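Local coordinates for protein oxaloacetate acetyl hydrolase (Cryphonectria parasitica, PDB 3LYE) that belongs to the phosphoenolpyruvate phosphomutase family, whose members are built on a TIM-barrel fold, at residues K137-I149 / V164-G176. Residues are numbered along the deposited sequence; the frame is centred on the assembly and turned at random.
Sequences KKVVSRDEYLVRI and VLIARTDALQSLG
Lys137 NZ forms a salt bridge with Asp170 OD1 at 2.8 Å. The lysine chain bends at chi3 (63°) and crosses the aspartate at about a right angle. Its ammonium reaches OD1 on the anti side, 23° out of the carboxylate plane. The syn side of OD1 takes Arg168 NH2, while Arg168 NE bonds to OD2 at 2.9 Å. This side-on, two-nitrogen grip probably fixes the rotation of the carboxylate. The shared anion would offset the approach of the two cations.

Val139 packs beside Asp170. Its CG1 lies 3.7 Å from Asp170 C, and CG2 meets Leu175 CD1 at 3.7 Å. Water 1 donates to Lys137 O and Asp170 O and accepts from Ser174 N. Further along, Tyr145 OH stands 3.2 Å from Ala167 CB and 2.9 Å from Arg168 O. Ile149 CG1 lies over one face of the Tyr145 ring, toward its rim, and Ile149 CD1 touches Ala167 CB.

Thr169 OG1 accepts from Ala171 N in an ST turn and is also hydrogen-bonded to Asp124 OD1. Ser141 N bonds to Glu144 OE2 (3.1 Å) where helix 142-158 starts. Residues 142-149 run nearly antiparallel to strand 164-169 (161°). The helix leads into this strand and packs on it, as an outer helix does in a TIM barrel, with the salt-bridge network at the strand's C-terminal end.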
# COMPACT_ATOMS: atom_id res chain seq x y z
N LYS A 137 3.67 -31.84 -3.58
CA LYS A 137 2.81 -30.80 -4.16
C LYS A 137 1.38 -31.31 -4.33
O LYS A 137 1.09 -32.16 -5.17
CB LYS A 137 3.39 -30.32 -5.47
CG LYS A 137 2.83 -28.99 -5.88
CD LYS A 137 3.78 -28.22 -6.77
CE LYS A 137 4.03 -28.96 -8.07
NZ LYS A 137 4.70 -28.09 -9.09
N LYS A 138 0.49 -30.72 -3.55
CA LYS A 138 -0.92 -31.08 -3.52
C LYS A 138 -1.83 -30.23 -4.35
O LYS A 138 -1.70 -29.02 -4.38
CB LYS A 138 -1.41 -30.91 -2.08
CG LYS A 138 -2.34 -32.00 -1.61
CD LYS A 138 -1.58 -33.29 -1.40
CE LYS A 138 -2.33 -34.24 -0.48
NZ LYS A 138 -3.68 -34.63 -1.00
N VAL A 139 -2.79 -30.88 -5.01
CA VAL A 139 -3.74 -30.14 -5.84
C VAL A 139 -5.16 -30.40 -5.38
O VAL A 139 -5.47 -31.40 -4.73
CB VAL A 139 -3.63 -30.51 -7.32
CG1 VAL A 139 -2.30 -30.10 -7.88
CG2 VAL A 139 -3.93 -31.99 -7.56
N VAL A 140 -6.05 -29.47 -5.74
CA VAL A 140 -7.45 -29.58 -5.38
C VAL A 140 -8.10 -30.50 -6.40
O VAL A 140 -7.47 -30.94 -7.36
CB VAL A 140 -8.16 -28.20 -5.39
CG1 VAL A 140 -7.56 -27.26 -4.35
CG2 VAL A 140 -8.12 -27.56 -6.79
N SER A 141 -9.36 -30.85 -6.16
CA SER A 141 -10.06 -31.71 -7.08
C SER A 141 -10.25 -31.02 -8.44
O SER A 141 -10.17 -29.79 -8.55
CB SER A 141 -11.42 -32.06 -6.50
OG SER A 141 -12.26 -30.94 -6.51
N ARG A 142 -10.55 -31.80 -9.46
CA ARG A 142 -10.74 -31.24 -10.78
C ARG A 142 -11.88 -30.22 -10.74
O ARG A 142 -11.77 -29.10 -11.28
CB ARG A 142 -11.03 -32.35 -11.78
CG ARG A 142 -11.00 -31.82 -13.18
CD ARG A 142 -11.25 -32.88 -14.22
NE ARG A 142 -10.34 -34.02 -14.18
CZ ARG A 142 -10.55 -35.13 -14.88
NH1 ARG A 142 -11.62 -35.21 -15.66
NH2 ARG A 142 -9.71 -36.15 -14.81
N ASP A 143 -12.97 -30.57 -10.09
CA ASP A 143 -14.11 -29.65 -10.00
C ASP A 143 -13.74 -28.35 -9.27
O ASP A 143 -14.14 -27.28 -9.68
CB ASP A 143 -15.27 -30.33 -9.30
CG ASP A 143 -16.12 -31.20 -10.24
OD1 ASP A 143 -16.93 -31.97 -9.69
OD2 ASP A 143 -16.00 -31.12 -11.49
N GLU A 144 -13.00 -28.44 -8.17
CA GLU A 144 -12.60 -27.26 -7.41
C GLU A 144 -11.70 -26.36 -8.27
O GLU A 144 -11.76 -25.14 -8.19
CB GLU A 144 -11.85 -27.64 -6.14
CG GLU A 144 -12.62 -28.46 -5.12
CD GLU A 144 -11.74 -28.77 -3.89
OE1 GLU A 144 -11.63 -27.87 -3.03
OE2 GLU A 144 -11.13 -29.88 -3.79
N TYR A 145 -10.85 -26.98 -9.09
CA TYR A 145 -9.99 -26.20 -9.96
C TYR A 145 -10.81 -25.47 -11.02
O TYR A 145 -10.58 -24.31 -11.31
CB TYR A 145 -9.00 -27.11 -10.63
CG TYR A 145 -8.16 -26.51 -11.71
CD1 TYR A 145 -7.41 -25.37 -11.46
CD2 TYR A 145 -8.04 -27.13 -12.94
CE1 TYR A 145 -6.58 -24.85 -12.44
CE2 TYR A 145 -7.19 -26.63 -13.90
CZ TYR A 145 -6.47 -25.50 -13.65
OH TYR A 145 -5.64 -25.04 -14.63
N LEU A 146 -11.80 -26.16 -11.59
CA LEU A 146 -12.65 -25.56 -12.61
C LEU A 146 -13.46 -24.40 -12.06
O LEU A 146 -13.79 -23.50 -12.83
CB LEU A 146 -13.48 -26.60 -13.34
CG LEU A 146 -12.65 -27.64 -14.06
CD1 LEU A 146 -13.56 -28.74 -14.61
CD2 LEU A 146 -11.83 -27.01 -15.16
N VAL A 147 -13.78 -24.41 -10.77
CA VAL A 147 -14.49 -23.30 -10.14
C VAL A 147 -13.56 -22.05 -10.31
O VAL A 147 -14.03 -20.96 -10.62
CB VAL A 147 -14.78 -23.56 -8.65
CG1 VAL A 147 -15.20 -22.28 -7.96
CG2 VAL A 147 -15.86 -24.59 -8.51
N ARG A 148 -12.26 -22.23 -10.06
CA ARG A 148 -11.32 -21.11 -10.21
C ARG A 148 -11.26 -20.65 -11.66
O ARG A 148 -11.37 -19.44 -11.96
CB ARG A 148 -9.91 -21.50 -9.66
CG ARG A 148 -10.07 -22.09 -8.20
CD ARG A 148 -9.14 -21.92 -7.02
NE ARG A 148 -8.04 -22.77 -7.16
CZ ARG A 148 -7.19 -23.33 -6.27
NH1 ARG A 148 -7.33 -23.52 -4.93
NH2 ARG A 148 -6.18 -23.89 -6.87
N ILE A 149 -11.13 -21.59 -12.59
CA ILE A 149 -11.04 -21.21 -13.99
C ILE A 149 -12.32 -20.48 -14.43
O ILE A 149 -12.26 -19.45 -15.09
CB ILE A 149 -10.76 -22.42 -14.88
CG1 ILE A 149 -9.43 -23.10 -14.52
CG2 ILE A 149 -10.75 -22.01 -16.33
CD1 ILE A 149 -8.22 -22.23 -14.70
N VAL A 164 -5.28 -12.79 -21.38
CA VAL A 164 -4.94 -14.17 -21.70
C VAL A 164 -4.83 -14.98 -20.42
O VAL A 164 -3.90 -14.78 -19.62
CB VAL A 164 -3.63 -14.19 -22.49
CG1 VAL A 164 -3.14 -15.62 -22.73
CG2 VAL A 164 -3.80 -13.42 -23.79
N LEU A 165 -5.80 -15.88 -20.22
CA LEU A 165 -5.82 -16.70 -19.06
C LEU A 165 -5.12 -18.01 -19.33
O LEU A 165 -5.51 -18.76 -20.24
CB LEU A 165 -7.27 -16.96 -18.60
CG LEU A 165 -7.32 -17.82 -17.30
CD1 LEU A 165 -6.83 -17.01 -16.07
CD2 LEU A 165 -8.71 -18.34 -17.10
N ILE A 166 -4.08 -18.29 -18.56
CA ILE A 166 -3.30 -19.50 -18.66
C ILE A 166 -3.68 -20.41 -17.53
O ILE A 166 -3.60 -20.05 -16.35
CB ILE A 166 -1.79 -19.19 -18.58
CG1 ILE A 166 -1.35 -18.26 -19.71
CG2 ILE A 166 -0.95 -20.49 -18.53
CD1 ILE A 166 -0.38 -17.14 -19.24
N ALA A 167 -4.16 -21.60 -17.90
CA ALA A 167 -4.55 -22.61 -16.94
C ALA A 167 -3.35 -23.46 -16.61
O ALA A 167 -2.86 -24.19 -17.47
CB ALA A 167 -5.68 -23.50 -17.49
N ARG A 168 -2.89 -23.38 -15.38
CA ARG A 168 -1.75 -24.15 -14.91
C ARG A 168 -2.19 -25.33 -14.05
O ARG A 168 -3.10 -25.19 -13.23
CB ARG A 168 -0.84 -23.26 -14.04
CG ARG A 168 0.21 -24.03 -13.23
CD ARG A 168 1.19 -23.09 -12.58
NE ARG A 168 1.86 -23.75 -11.48
CZ ARG A 168 2.91 -23.25 -10.85
NH1 ARG A 168 3.45 -22.11 -11.26
NH2 ARG A 168 3.45 -23.90 -9.83
N THR A 169 -1.55 -26.48 -14.26
CA THR A 169 -1.82 -27.65 -13.47
C THR A 169 -0.49 -28.11 -12.89
O THR A 169 0.52 -28.26 -13.59
CB THR A 169 -2.55 -28.83 -14.17
OG1 THR A 169 -2.70 -29.90 -13.23
CG2 THR A 169 -1.83 -29.34 -15.35
N ASP A 170 -0.54 -28.35 -11.60
CA ASP A 170 0.57 -28.82 -10.81
C ASP A 170 0.32 -30.28 -10.42
O ASP A 170 0.96 -30.79 -9.51
CB ASP A 170 0.66 -28.00 -9.53
CG ASP A 170 1.29 -26.66 -9.77
OD1 ASP A 170 2.51 -26.63 -9.97
OD2 ASP A 170 0.57 -25.64 -9.75
N ALA A 171 -0.59 -30.95 -11.12
CA ALA A 171 -0.93 -32.34 -10.82
C ALA A 171 0.02 -33.45 -11.28
O ALA A 171 -0.18 -34.61 -10.90
CB ALA A 171 -2.33 -32.65 -11.40
N LEU A 172 1.03 -33.16 -12.08
CA LEU A 172 1.93 -34.22 -12.55
C LEU A 172 2.53 -35.14 -11.50
O LEU A 172 2.43 -36.35 -11.63
CB LEU A 172 3.04 -33.65 -13.42
CG LEU A 172 3.89 -34.68 -14.16
CD1 LEU A 172 3.11 -35.41 -15.24
CD2 LEU A 172 5.10 -34.00 -14.76
N GLN A 173 3.12 -34.56 -10.47
CA GLN A 173 3.76 -35.33 -9.42
C GLN A 173 2.83 -36.27 -8.66
O GLN A 173 3.10 -37.46 -8.54
CB GLN A 173 4.39 -34.34 -8.44
CG GLN A 173 5.29 -34.91 -7.37
CD GLN A 173 5.92 -33.80 -6.53
OE1 GLN A 173 6.58 -34.06 -5.53
NE2 GLN A 173 5.70 -32.55 -6.95
N SER A 174 1.73 -35.73 -8.15
CA SER A 174 0.80 -36.54 -7.39
C SER A 174 -0.26 -37.34 -8.12
O SER A 174 -0.68 -38.39 -7.61
CB SER A 174 0.10 -35.65 -6.37
OG SER A 174 -0.79 -34.75 -7.01
N LEU A 175 -0.64 -36.91 -9.32
CA LEU A 175 -1.67 -37.59 -10.09
C LEU A 175 -1.27 -38.12 -11.45
O LEU A 175 -1.99 -38.96 -12.01
CB LEU A 175 -2.87 -36.65 -10.25
CG LEU A 175 -3.45 -36.23 -8.90
CD1 LEU A 175 -4.67 -35.30 -9.05
CD2 LEU A 175 -3.83 -37.48 -8.10
N GLY A 176 -0.16 -37.65 -11.99
CA GLY A 176 0.30 -38.13 -13.27
C GLY A 176 -0.04 -37.32 -14.49
O GLY A 176 -0.84 -36.37 -14.46
O HOH W 1 1.02 -32.81 -7.70
O HOH W 2 -2.66 -33.93 -5.07